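Local coordinates for protein putative sugar phosphate isomerase (Acidithiobacillus ferrooxidans, PDB 3L2H) that is a putative sugar phosphate isomerase of the cupin superfamily that probably binds a metal ion, at residues L138-N142 against G143-L147. Residues are numbered along the deposited sequence; the frame is centred on the assembly and turned at random. Where two conformers were deposited one is given.
Sequences LYRNN and GEWNL
Tyr-139 and Asn-146 form a hydrogen-bonded antiparallel pair in the 136-141/144-149 hairpin: Tyr-139 N meets Asn-146 O at 2.9 Å, almost straight at 175°, and Asn-146 N returns a bond to Tyr-139 O. Asn-141 and Glu-144 form the second such pair and close a type I' turn, a classic two-residue beta hairpin connection with glycine in the second loop position. Gly-143 suits its place there, since a CB at its backbone angles would clash with the carbonyl oxygen of Asn-142.

The apolar cross-strand contacts fall on the face carrying Leu-138, Arg-140, Trp-145 and Leu-147. Arg-140 starts out straight, its CG opposite the backbone N (chi1 -173°), bends only at chi3, and lays CD over one indole face, 3.6 Å from the centroid of the six-membered ring, a CH-pi contact. Leu-138 CD2 reaches Trp-145 CE3 at 3.9 Å. Replacing Trp-145 with an alanine would probably open a gap beside the Arg-140 methylenes and Leu-138 CD2, though the guanidinium would keep its polar partners.

Among polar links, a water accepts from Arg-140 NH1 (2.8 Å) and Gly-143 N (2.9 Å), tying side chain to turn, while NH2 makes a salt bridge with Glu-68. One face thus pairs apolar packing with an arginine held at its polar end; the other gives Tyr-139 and Asn-146 to the second subunit, through stacked Tyr-139 rings and Tyr-139 OH bonded to Asn-146 OD1 of that chain.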
loop_
_atom_site.group_PDB
_atom_site.type_symbol
_atom_site.label_atom_id
_atom_site.label_comp_id
_atom_site.label_asym_id
_atom_site.label_seq_id
_atom_site.Cartn_x
_atom_site.Cartn_y
_atom_site.Cartn_z
ATOM N N LEU B 138 -20.287 -6.717 -0.976
ATOM C CA LEU B 138 -19.525 -6.836 0.265
ATOM C C LEU B 138 -18.348 -5.849 0.275
ATOM O O LEU B 138 -17.562 -5.863 -0.635
ATOM C CB LEU B 138 -18.964 -8.228 0.398
ATOM C CG LEU B 138 -17.978 -8.477 1.547
ATOM C CD1 LEU B 138 -18.667 -8.394 2.881
ATOM C CD2 LEU B 138 -17.295 -9.842 1.348
ATOM N N TYR B 139 -18.243 -5.035 1.323
ATOM C CA TYR B 139 -17.133 -4.146 1.497
ATOM C C TYR B 139 -16.347 -4.767 2.636
ATOM O O TYR B 139 -16.909 -4.964 3.720
ATOM C CB TYR B 139 -17.600 -2.769 1.912
ATOM C CG TYR B 139 -18.531 -2.065 0.968
ATOM C CD1 TYR B 139 -18.050 -1.264 -0.056
ATOM C CD2 TYR B 139 -19.905 -2.174 1.129
ATOM C CE1 TYR B 139 -18.966 -0.597 -0.922
ATOM C CE2 TYR B 139 -20.785 -1.566 0.288
ATOM C CZ TYR B 139 -20.301 -0.734 -0.725
ATOM O OH TYR B 139 -21.222 -0.108 -1.509
ATOM N N ARG B 140 -15.089 -5.150 2.376
ATOM C CA ARG B 140 -14.265 -5.740 3.411
ATOM C C ARG B 140 -13.094 -4.802 3.668
ATOM O O ARG B 140 -12.336 -4.495 2.776
ATOM C CB ARG B 140 -13.777 -7.130 3.018
ATOM C CG ARG B 140 -13.049 -7.802 4.172
ATOM C CD ARG B 140 -12.559 -9.228 3.824
ATOM N NE ARG B 140 -11.861 -9.329 2.567
ATOM C CZ ARG B 140 -10.618 -8.916 2.378
ATOM N NH1 ARG B 140 -9.961 -8.320 3.357
ATOM N NH2 ARG B 140 -10.062 -9.009 1.179
ATOM N N ASN B 141 -12.985 -4.379 4.906
ATOM C CA ASN B 141 -12.060 -3.329 5.332
ATOM C C ASN B 141 -11.377 -3.729 6.613
ATOM O O ASN B 141 -11.870 -3.477 7.698
ATOM C CB ASN B 141 -12.839 -1.997 5.463
ATOM C CG ASN B 141 -13.240 -1.443 4.080
ATOM O OD1 ASN B 141 -12.352 -1.237 3.218
ATOM N ND2 ASN B 141 -14.523 -1.236 3.844
ATOM N N ASN B 142 -10.188 -4.317 6.461
ATOM C CA ASN B 142 -9.452 -4.826 7.616
ATOM C C ASN B 142 -10.310 -5.506 8.676
ATOM O O ASN B 142 -10.356 -5.061 9.830
ATOM C CB ASN B 142 -8.762 -3.675 8.332
ATOM C CG ASN B 142 -7.531 -3.216 7.605
ATOM O OD1 ASN B 142 -6.422 -3.631 7.979
ATOM N ND2 ASN B 142 -7.692 -2.434 6.565
ATOM N N GLY B 143 -11.047 -6.538 8.388
ATOM C CA GLY B 143 -11.741 -7.050 9.614
ATOM C C GLY B 143 -13.142 -6.505 9.879
ATOM O O GLY B 143 -13.871 -7.098 10.669
ATOM N N GLU B 144 -13.499 -5.384 9.253
ATOM C CA GLU B 144 -14.860 -4.918 9.223
ATOM C C GLU B 144 -15.465 -5.475 7.930
ATOM O O GLU B 144 -15.030 -5.095 6.842
ATOM C CB GLU B 144 -14.929 -3.391 9.242
ATOM C CG GLU B 144 -14.478 -2.776 10.558
ATOM C CD GLU B 144 -15.296 -3.314 11.709
ATOM O OE1 GLU B 144 -16.542 -3.195 11.657
ATOM O OE2 GLU B 144 -14.691 -3.884 12.638
ATOM N N TRP B 145 -16.427 -6.393 8.034
ATOM C CA TRP B 145 -17.092 -6.930 6.841
ATOM C C TRP B 145 -18.495 -6.338 6.813
ATOM O O TRP B 145 -19.238 -6.457 7.809
ATOM C CB TRP B 145 -17.201 -8.446 6.862
ATOM C CG TRP B 145 -15.917 -9.206 6.839
ATOM C CD1 TRP B 145 -14.850 -9.037 7.649
ATOM C CD2 TRP B 145 -15.607 -10.286 5.981
ATOM N NE1 TRP B 145 -13.871 -9.962 7.352
ATOM C CE2 TRP B 145 -14.306 -10.739 6.324
ATOM C CE3 TRP B 145 -16.303 -10.934 4.978
ATOM C CZ2 TRP B 145 -13.688 -11.793 5.691
ATOM C CZ3 TRP B 145 -15.662 -12.013 4.312
ATOM C CH2 TRP B 145 -14.376 -12.421 4.685
ATOM N N ASN B 146 -18.829 -5.657 5.717
ATOM C CA ASN B 146 -20.101 -4.952 5.602
ATOM C C ASN B 146 -20.836 -5.426 4.331
ATOM O O ASN B 146 -20.359 -5.198 3.250
ATOM C CB ASN B 146 -19.927 -3.422 5.512
ATOM C CG ASN B 146 -19.499 -2.736 6.791
ATOM O OD1 ASN B 146 -19.260 -1.495 6.747
ATOM N ND2 ASN B 146 -19.421 -3.460 7.929
ATOM N N LEU B 147 -21.984 -6.097 4.481
ATOM C CA LEU B 147 -22.751 -6.636 3.355
ATOM C C LEU B 147 -23.996 -5.756 3.170
ATOM O O LEU B 147 -24.748 -5.540 4.118
ATOM C CB LEU B 147 -23.133 -8.075 3.611
ATOM C CG LEU B 147 -23.675 -8.930 2.458
ATOM C CD1 LEU B 147 -22.613 -9.176 1.363
ATOM C CD2 LEU B 147 -24.217 -10.231 3.051
HETATM O O HOH W 1 -10.119 -8.150 6.176
#